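PDB 6KXD: ketosynthase, which probably serves as the chain length factor that pairs with the ketosynthase in the ishigamide type II polyketide synthase, thought to extend acyl chains on a carrier protein. Local coordinates for residues B[83-96]-B[151-165]. Sequence-based numbering, arbitrary orientation.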
ATOM      1  N   LYS B  83      11.057   3.410  21.120  1.00 39.79           N
ATOM      2  CA  LYS B  83       9.763   3.890  20.647  1.00 44.45           C
ATOM      3  C   LYS B  83       9.272   3.058  19.454  1.00 43.79           C
ATOM      4  O   LYS B  83       8.242   3.377  18.834  1.00 41.69           O
ATOM      5  CB  LYS B  83       9.909   5.343  20.209  1.00 46.85           C
ATOM      6  CG  LYS B  83      10.357   6.316  21.293  1.00 56.28           C
ATOM      7  CD  LYS B  83       9.776   5.945  22.612  1.00 57.43           C
ATOM      8  CE  LYS B  83       9.548   7.103  23.566  1.00 66.45           C
ATOM      9  NZ  LYS B  83       8.556   6.683  24.588  1.00 60.77           N
ATOM     10  N   MET B  84      10.016   2.009  19.107  1.00 41.51           N
ATOM     11  CA  MET B  84       9.720   1.212  17.929  1.00 40.76           C
ATOM     12  C   MET B  84       8.408   0.461  18.123  1.00 38.78           C
ATOM     13  O   MET B  84       8.171  -0.188  19.141  1.00 38.91           O
ATOM     14  CB  MET B  84      10.817   0.187  17.648  1.00 41.80           C
ATOM     15  CG  MET B  84      10.493  -0.709  16.470  1.00 44.91           C
ATOM     16  SD  MET B  84      11.830  -1.810  16.066  1.00 40.82           S
ATOM     17  CE  MET B  84      13.094  -0.643  15.567  1.00 40.78           C
ATOM     18  N   ASP B  85       7.578   0.502  17.085  1.00 40.41           N
ATOM     19  CA  ASP B  85       6.331  -0.239  17.126  1.00 41.47           C
ATOM     20  C   ASP B  85       6.619  -1.729  16.942  1.00 38.83           C
ATOM     21  O   ASP B  85       7.559  -2.167  16.253  1.00 38.34           O
ATOM     22  CB  ASP B  85       5.362   0.262  16.064  1.00 40.28           C
ATOM     23  CG  ASP B  85       5.946   0.110  14.676  1.00 41.91           C
ATOM     24  OD1 ASP B  85       7.029   0.665  14.420  1.00 39.47           O
ATOM     25  OD2 ASP B  85       5.328  -0.616  13.859  1.00 44.73           O
ATOM     26  N   ARG B  86       5.745  -2.538  17.511  1.00 38.87           N
ATOM     27  CA  ARG B  86       5.904  -3.939  17.510  1.00 38.77           C
ATOM     28  C   ARG B  86       5.851  -4.459  16.064  1.00 39.75           C
ATOM     29  O   ARG B  86       6.570  -5.367  15.746  1.00 38.47           O
ATOM     30  CB  ARG B  86       4.847  -4.536  18.418  1.00 40.44           C
ATOM     31  CG  ARG B  86       4.955  -6.030  18.613  1.00 42.04           C
ATOM     32  CD  ARG B  86       3.920  -6.388  19.649  1.00 42.76           C
ATOM     33  NE  ARG B  86       3.936  -7.786  19.962  1.00 45.30           N
ATOM     34  CZ  ARG B  86       4.754  -8.356  20.831  1.00 47.96           C
ATOM     35  NH1 ARG B  86       5.618  -7.612  21.505  1.00 47.27           N
ATOM     36  NH2 ARG B  86       4.718  -9.665  21.005  1.00 43.63           N
ATOM     37  N   LEU B  87       5.024  -3.854  15.208  1.00 37.07           N
ATOM     38  CA  LEU B  87       4.853  -4.312  13.847  1.00 38.68           C
ATOM     39  C   LEU B  87       6.207  -4.252  13.146  1.00 41.91           C
ATOM     40  O   LEU B  87       6.717  -5.264  12.621  1.00 38.94           O
ATOM     41  CB  LEU B  87       3.818  -3.458  13.122  1.00 40.81           C
ATOM     42  CG  LEU B  87       3.694  -3.750  11.629  1.00 38.88           C
ATOM     43  CD1 LEU B  87       3.205  -5.182  11.422  1.00 38.88           C
ATOM     44  CD2 LEU B  87       2.770  -2.755  10.971  1.00 39.25           C
ATOM     45  N   THR B  88       6.839  -3.087  13.257  1.00 35.25           N
ATOM     46  CA  THR B  88       8.135  -2.906  12.670  1.00 36.18           C
ATOM     47  C   THR B  88       9.104  -3.909  13.264  1.00 37.70           C
ATOM     48  O   THR B  88       9.917  -4.507  12.509  1.00 38.44           O
ATOM     49  CB  THR B  88       8.673  -1.489  12.831  1.00 37.60           C
ATOM     50  OG1 THR B  88       7.909  -0.581  12.039  1.00 42.57           O
ATOM     51  CG2 THR B  88      10.133  -1.394  12.425  1.00 36.33           C
ATOM     52  N   ALA B  89       9.066  -4.066  14.574  1.00 38.17           N
ATOM     53  CA  ALA B  89      10.010  -4.965  15.240  1.00 37.70           C
ATOM     54  C   ALA B  89       9.850  -6.382  14.705  1.00 38.99           C
ATOM     55  O   ALA B  89      10.831  -7.065  14.424  1.00 39.65           O
ATOM     56  CB  ALA B  89       9.808  -4.934  16.728  1.00 39.25           C
ATOM     57  N   LEU B  90       8.601  -6.816  14.553  1.00 36.57           N
ATOM     58  CA  LEU B  90       8.395  -8.167  14.066  1.00 38.60           C
ATOM     59  C   LEU B  90       8.964  -8.350  12.665  1.00 34.34           C
ATOM     60  O   LEU B  90       9.530  -9.420  12.345  1.00 35.37           O
ATOM     61  CB  LEU B  90       6.904  -8.444  14.030  1.00 37.40           C
ATOM     62  CG  LEU B  90       6.268  -8.599  15.401  1.00 37.96           C
ATOM     63  CD1 LEU B  90       4.774  -8.494  15.214  1.00 39.06           C
ATOM     64  CD2 LEU B  90       6.670  -9.884  16.069  1.00 40.22           C
ATOM     65  N   ALA B  91       8.724  -7.360  11.800  1.00 32.59           N
ATOM     66  CA  ALA B  91       9.206  -7.366  10.438  1.00 34.95           C
ATOM     67  C   ALA B  91      10.726  -7.424  10.454  1.00 36.99           C
ATOM     68  O   ALA B  91      11.341  -8.157   9.649  1.00 34.35           O
ATOM     69  CB  ALA B  91       8.756  -6.159   9.673  1.00 37.44           C
ATOM     70  N   LEU B  92      11.332  -6.641  11.360  1.00 34.93           N
ATOM     71  CA  LEU B  92      12.829  -6.554  11.345  1.00 36.39           C
ATOM     72  C   LEU B  92      13.422  -7.889  11.773  1.00 36.07           C
ATOM     73  O   LEU B  92      14.382  -8.335  11.143  1.00 36.58           O
ATOM     74  CB  LEU B  92      13.346  -5.434  12.237  1.00 36.52           C
ATOM     75  CG  LEU B  92      12.998  -4.026  11.764  1.00 34.50           C
ATOM     76  CD1 LEU B  92      13.600  -2.963  12.677  1.00 36.08           C
ATOM     77  CD2 LEU B  92      13.416  -3.792  10.341  1.00 33.71           C
ATOM     78  N   VAL B  93      12.850  -8.474  12.816  1.00 35.41           N
ATOM     79  CA  VAL B  93      13.347  -9.737  13.307  1.00 38.04           C
ATOM     80  C   VAL B  93      13.135 -10.781  12.216  1.00 39.15           C
ATOM     81  O   VAL B  93      14.016 -11.541  11.910  1.00 36.00           O
ATOM     82  CB  VAL B  93      12.713 -10.161  14.630  1.00 35.57           C
ATOM     83  CG1 VAL B  93      13.191 -11.573  15.001  1.00 40.66           C
ATOM     84  CG2 VAL B  93      13.058  -9.186  15.738  1.00 40.18           C
ATOM     85  N   ALA B  94      12.005 -10.703  11.526  1.00 35.05           N
ATOM     86  CA  ALA B  94      11.789 -11.666  10.484  1.00 38.39           C
ATOM     87  C   ALA B  94      12.814 -11.472   9.362  1.00 36.78           C
ATOM     88  O   ALA B  94      13.275 -12.452   8.754  1.00 38.51           O
ATOM     89  CB  ALA B  94      10.378 -11.584   9.965  1.00 38.18           C
ATOM     90  N   SER B  95      13.147 -10.203   9.052  1.00 35.14           N
ATOM     91  CA  SER B  95      14.061  -9.896   7.963  1.00 34.93           C
ATOM     92  C   SER B  95      15.430 -10.507   8.248  1.00 33.00           C
ATOM     93  O   SER B  95      16.077 -10.911   7.317  1.00 36.76           O
ATOM     94  CB  SER B  95      14.175  -8.426   7.640  1.00 34.18           C
ATOM     95  OG  SER B  95      14.830  -7.682   8.635  1.00 39.22           O
ATOM     96  N   ASP B  96      15.853 -10.427   9.499  1.00 37.56           N
ATOM     97  CA  ASP B  96      17.120 -10.997   9.931  1.00 36.68           C
ATOM     98  C   ASP B  96      17.130 -12.515   9.733  1.00 38.31           C
ATOM     99  O   ASP B  96      18.126 -13.058   9.244  1.00 38.11           O
ATOM    100  CB  ASP B  96      17.383 -10.686  11.395  1.00 36.65           C
ATOM    101  CG  ASP B  96      17.922  -9.284  11.619  1.00 40.23           C
ATOM    102  OD1 ASP B  96      17.921  -8.490  10.656  1.00 41.73           O
ATOM    103  OD2 ASP B  96      18.289  -9.004  12.775  1.00 44.32           O
ATOM    104  N   PHE B 151       7.605   5.918  13.371  1.00 46.90           N
ATOM    105  CA  PHE B 151       7.151   4.554  13.398  1.00 47.16           C
ATOM    106  C   PHE B 151       5.704   4.423  12.909  1.00 49.06           C
ATOM    107  O   PHE B 151       5.298   3.342  12.561  1.00 47.62           O
ATOM    108  CB  PHE B 151       7.331   3.979  14.804  1.00 42.77           C
ATOM    109  CG  PHE B 151       8.774   3.935  15.218  1.00 42.92           C
ATOM    110  CD1 PHE B 151       9.622   2.959  14.714  1.00 43.64           C
ATOM    111  CD2 PHE B 151       9.293   4.867  16.105  1.00 45.58           C
ATOM    112  CE1 PHE B 151      10.959   2.922  15.085  1.00 48.54           C
ATOM    113  CE2 PHE B 151      10.628   4.817  16.483  1.00 48.00           C
ATOM    114  CZ  PHE B 151      11.463   3.847  15.970  1.00 45.21           C
ATOM    115  N   GLY B 152       4.943   5.521  12.891  1.00 49.23           N
ATOM    116  CA  GLY B 152       3.522   5.505  12.627  1.00 44.03           C
ATOM    117  C   GLY B 152       3.198   5.237  11.162  1.00 43.19           C
ATOM    118  O   GLY B 152       2.140   4.694  10.836  1.00 44.21           O
ATOM    119  N   SER B 153       4.115   5.585  10.270  1.00 37.58           N
ATOM    120  CA  SER B 153       3.836   5.499   8.849  1.00 37.13           C
ATOM    121  C   SER B 153       3.453   4.049   8.509  1.00 35.22           C
ATOM    122  O   SER B 153       4.058   3.119   9.004  1.00 36.02           O
ATOM    123  CB  SER B 153       5.031   5.937   8.086  1.00 38.47           C
ATOM    124  OG  SER B 153       4.663   6.250   6.765  1.00 53.48           O
ATOM    125  N   LEU B 154       2.455   3.854   7.661  1.00 33.92           N
ATOM    126  CA  LEU B 154       2.074   2.487   7.318  1.00 34.73           C
ATOM    127  C   LEU B 154       3.244   1.737   6.643  1.00 36.20           C
ATOM    128  O   LEU B 154       3.298   0.541   6.750  1.00 37.03           O
ATOM    129  CB  LEU B 154       0.816   2.501   6.441  1.00 34.51           C
ATOM    130  CG  LEU B 154      -0.463   3.058   7.102  1.00 39.53           C
ATOM    131  CD1 LEU B 154      -1.627   3.037   6.113  1.00 39.16           C
ATOM    132  CD2 LEU B 154      -0.830   2.247   8.354  1.00 40.38           C
ATOM    133  N   ASN B 155       4.099   2.444   5.919  1.00 36.12           N
ATOM    134  CA  ASN B 155       5.174   1.867   5.191  1.00 36.15           C
ATOM    135  C   ASN B 155       6.422   1.776   6.061  1.00 34.53           C
ATOM    136  O   ASN B 155       7.476   1.428   5.563  1.00 34.36           O
ATOM    137  CB  ASN B 155       5.436   2.605   3.888  1.00 35.11           C
ATOM    138  CG  ASN B 155       5.852   4.048   4.064  1.00 34.28           C
ATOM    139  OD1 ASN B 155       5.759   4.582   5.190  1.00 37.35           O
ATOM    140  ND2 ASN B 155       6.235   4.669   2.966  1.00 38.90           N
ATOM    141  N   HIS B 156       6.321   2.085   7.350  1.00 36.77           N
ATOM    142  CA  HIS B 156       7.512   2.159   8.158  1.00 39.22           C
ATOM    143  C   HIS B 156       8.219   0.800   8.280  1.00 38.09           C
ATOM    144  O   HIS B 156       9.446   0.781   8.216  1.00 38.14           O
ATOM    145  CB  HIS B 156       7.255   2.663   9.559  1.00 37.54           C
ATOM    146  CG  HIS B 156       8.539   2.813  10.291  1.00 38.90           C
ATOM    147  ND1 HIS B 156       9.013   1.851  11.162  1.00 37.83           N
ATOM    148  CD2 HIS B 156       9.492   3.775  10.213  1.00 36.57           C
ATOM    149  CE1 HIS B 156      10.201   2.263  11.631  1.00 39.40           C
ATOM    150  NE2 HIS B 156      10.493   3.415  11.094  1.00 37.69           N
ATOM    151  N   ALA B 157       7.484  -0.294   8.498  1.00 34.42           N
ATOM    152  CA  ALA B 157       8.151  -1.609   8.634  1.00 36.51           C
ATOM    153  C   ALA B 157       8.970  -1.939   7.373  1.00 32.47           C
ATOM    154  O   ALA B 157      10.157  -2.364   7.472  1.00 35.69           O
ATOM    155  CB  ALA B 157       7.163  -2.708   8.988  1.00 36.60           C
ATOM    156  N   ALA B 158       8.415  -1.706   6.169  1.00 33.51           N
ATOM    157  CA  ALA B 158       9.080  -2.047   4.949  1.00 37.49           C
ATOM    158  C   ALA B 158      10.341  -1.174   4.801  1.00 35.17           C
ATOM    159  O   ALA B 158      11.393  -1.662   4.434  1.00 36.61           O
ATOM    160  CB  ALA B 158       8.123  -1.931   3.786  1.00 35.27           C
ATOM    161  N   GLY B 159      10.182   0.117   5.087  1.00 35.69           N
ATOM    162  CA  GLY B 159      11.243   1.114   5.041  1.00 37.46           C
ATOM    163  C   GLY B 159      12.343   0.807   6.038  1.00 35.57           C
ATOM    164  O   GLY B 159      13.541   0.929   5.706  1.00 35.74           O
ATOM    165  N   ALA B 160      11.948   0.438   7.261  1.00 34.92           N
ATOM    166  CA  ALA B 160      12.899   0.055   8.316  1.00 37.73           C
ATOM    167  C   ALA B 160      13.724  -1.156   7.873  1.00 36.47           C
ATOM    168  O   ALA B 160      14.941  -1.239   8.166  1.00 34.08           O
ATOM    169  CB  ALA B 160      12.232  -0.237   9.624  1.00 38.34           C
ATOM    170  N   THR B 161      13.061  -2.114   7.230  1.00 33.80           N
ATOM    171  CA  THR B 161      13.753  -3.320   6.741  1.00 35.44           C
ATOM    172  C   THR B 161      14.850  -2.894   5.780  1.00 34.38           C
ATOM    173  O   THR B 161      15.982  -3.400   5.832  1.00 36.64           O
ATOM    174  CB  THR B 161      12.741  -4.270   6.100  1.00 36.56           C
ATOM    175  OG1 THR B 161      11.760  -4.582   7.077  1.00 36.36           O
ATOM    176  CG2 THR B 161      13.366  -5.541   5.593  1.00 40.46           C
ATOM    177  N   ALA B 162      14.524  -1.942   4.918  1.00 34.42           N
ATOM    178  CA  ALA B 162      15.470  -1.432   3.910  1.00 34.06           C
ATOM    179  C   ALA B 162      16.622  -0.688   4.566  1.00 36.81           C
ATOM    180  O   ALA B 162      17.773  -0.862   4.118  1.00 38.68           O
ATOM    181  CB  ALA B 162      14.755  -0.571   2.926  1.00 35.26           C
ATOM    182  N   ILE B 163      16.330   0.082   5.618  1.00 37.24           N
ATOM    183  CA  ILE B 163      17.388   0.819   6.341  1.00 39.28           C
ATOM    184  C   ILE B 163      18.304  -0.222   6.962  1.00 40.05           C
ATOM    185  O   ILE B 163      19.505  -0.145   6.823  1.00 40.80           O
ATOM    186  CB  ILE B 163      16.823   1.772   7.401  1.00 38.64           C
ATOM    187  CG1 ILE B 163      16.133   2.954   6.714  1.00 39.49           C
ATOM    188  CG2 ILE B 163      17.879   2.236   8.411  1.00 43.34           C
ATOM    189  CD1 ILE B 163      15.211   3.686   7.636  1.00 41.32           C
ATOM    190  N   ARG B 164      17.683  -1.212   7.611  1.00 37.15           N
ATOM    191  CA  ARG B 164      18.395  -2.221   8.355  1.00 39.25           C
ATOM    192  C   ARG B 164      19.363  -3.014   7.452  1.00 38.93           C
ATOM    193  O   ARG B 164      20.450  -3.275   7.876  1.00 41.09           O
ATOM    194  CB  ARG B 164      17.422  -3.167   9.046  1.00 37.94           C
ATOM    195  CG  ARG B 164      18.113  -4.184   9.936  1.00 39.45           C
ATOM    196  CD  ARG B 164      17.096  -4.948  10.740  1.00 39.39           C
ATOM    197  NE  ARG B 164      17.714  -5.852  11.685  1.00 40.74           N
ATOM    198  CZ  ARG B 164      18.160  -5.485  12.850  1.00 42.45           C
ATOM    199  NH1 ARG B 164      18.156  -4.196  13.157  1.00 37.73           N
ATOM    200  NH2 ARG B 164      18.669  -6.377  13.669  1.00 40.56           N
ATOM    201  N   HIS B 165      18.955  -3.382   6.230  1.00 37.66           N
ATOM    202  CA  HIS B 165      19.708  -4.281   5.376  1.00 40.22           C
ATOM    203  C   HIS B 165      20.249  -3.578   4.141  1.00 42.68           C
ATOM    204  O   HIS B 165      20.613  -4.255   3.157  1.00 40.11           O
ATOM    205  CB  HIS B 165      18.846  -5.467   4.977  1.00 38.87           C
ATOM    206  CG  HIS B 165      18.487  -6.264   6.168  1.00 37.08           C
ATOM    207  ND1 HIS B 165      19.442  -7.006   6.891  1.00 41.83           N
ATOM    208  CD2 HIS B 165      17.312  -6.416   6.798  1.00 36.33           C
ATOM    209  CE1 HIS B 165      18.846  -7.568   7.914  1.00 43.95           C
ATOM    210  NE2 HIS B 165      17.525  -7.195   7.899  1.00 39.60           N
TER
HETATM  211  O   HOH W   1       4.653   0.908  11.766  1.00 43.09           O
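His156 and Thr88 meet where helices 86-96 and 156-165 pack together in a largely buried contact, their axes approaching to 8.6 Å and crossing at -40°. His156 ND1 donates in its ring plane to Thr88 OG1 (2.8 Å), and that hydroxyl donates to the syn lone pair of Asp85 OD1. Asp85 suits the N-cap position because its other oxygen, OD2, accepts from Thr88 N (3.0 Å); a water bridges OD2 to Phe151 O. Phe151 lays one ring face under Met84 CA, a CH-pi contact with CA 3.6 Å from the ring centroid. Small alanines suit the middle, where the backbones come close: Ala91 CB meets Ala157 CB at 3.9 Å and Leu92 CD2 packs against Ala160 and Thr161. A similar chain of hydrogen bonds runs from His165 NE2 to Ser95 OG (2.8 Å) and on to Leu92 O (2.6 Å); with chi1 at 70°, OG is turned back toward that carbonyl, which also accepts from Asp96 N. Extended Arg164 grips Asp96 side-on in a salt bridge of two hydrogen bonds, NE to OD1 nearly straight at 170° and NH2 to OD2 at 2.8 Å. A leucine in place of Arg164 would probably leave Asp96 without its countercharge and free to turn. In this ketosynthase-family domain, the hydroxyls of Thr88 and Ser95, each accepting and donating, are probably fixed in rotation and hold the helices in register.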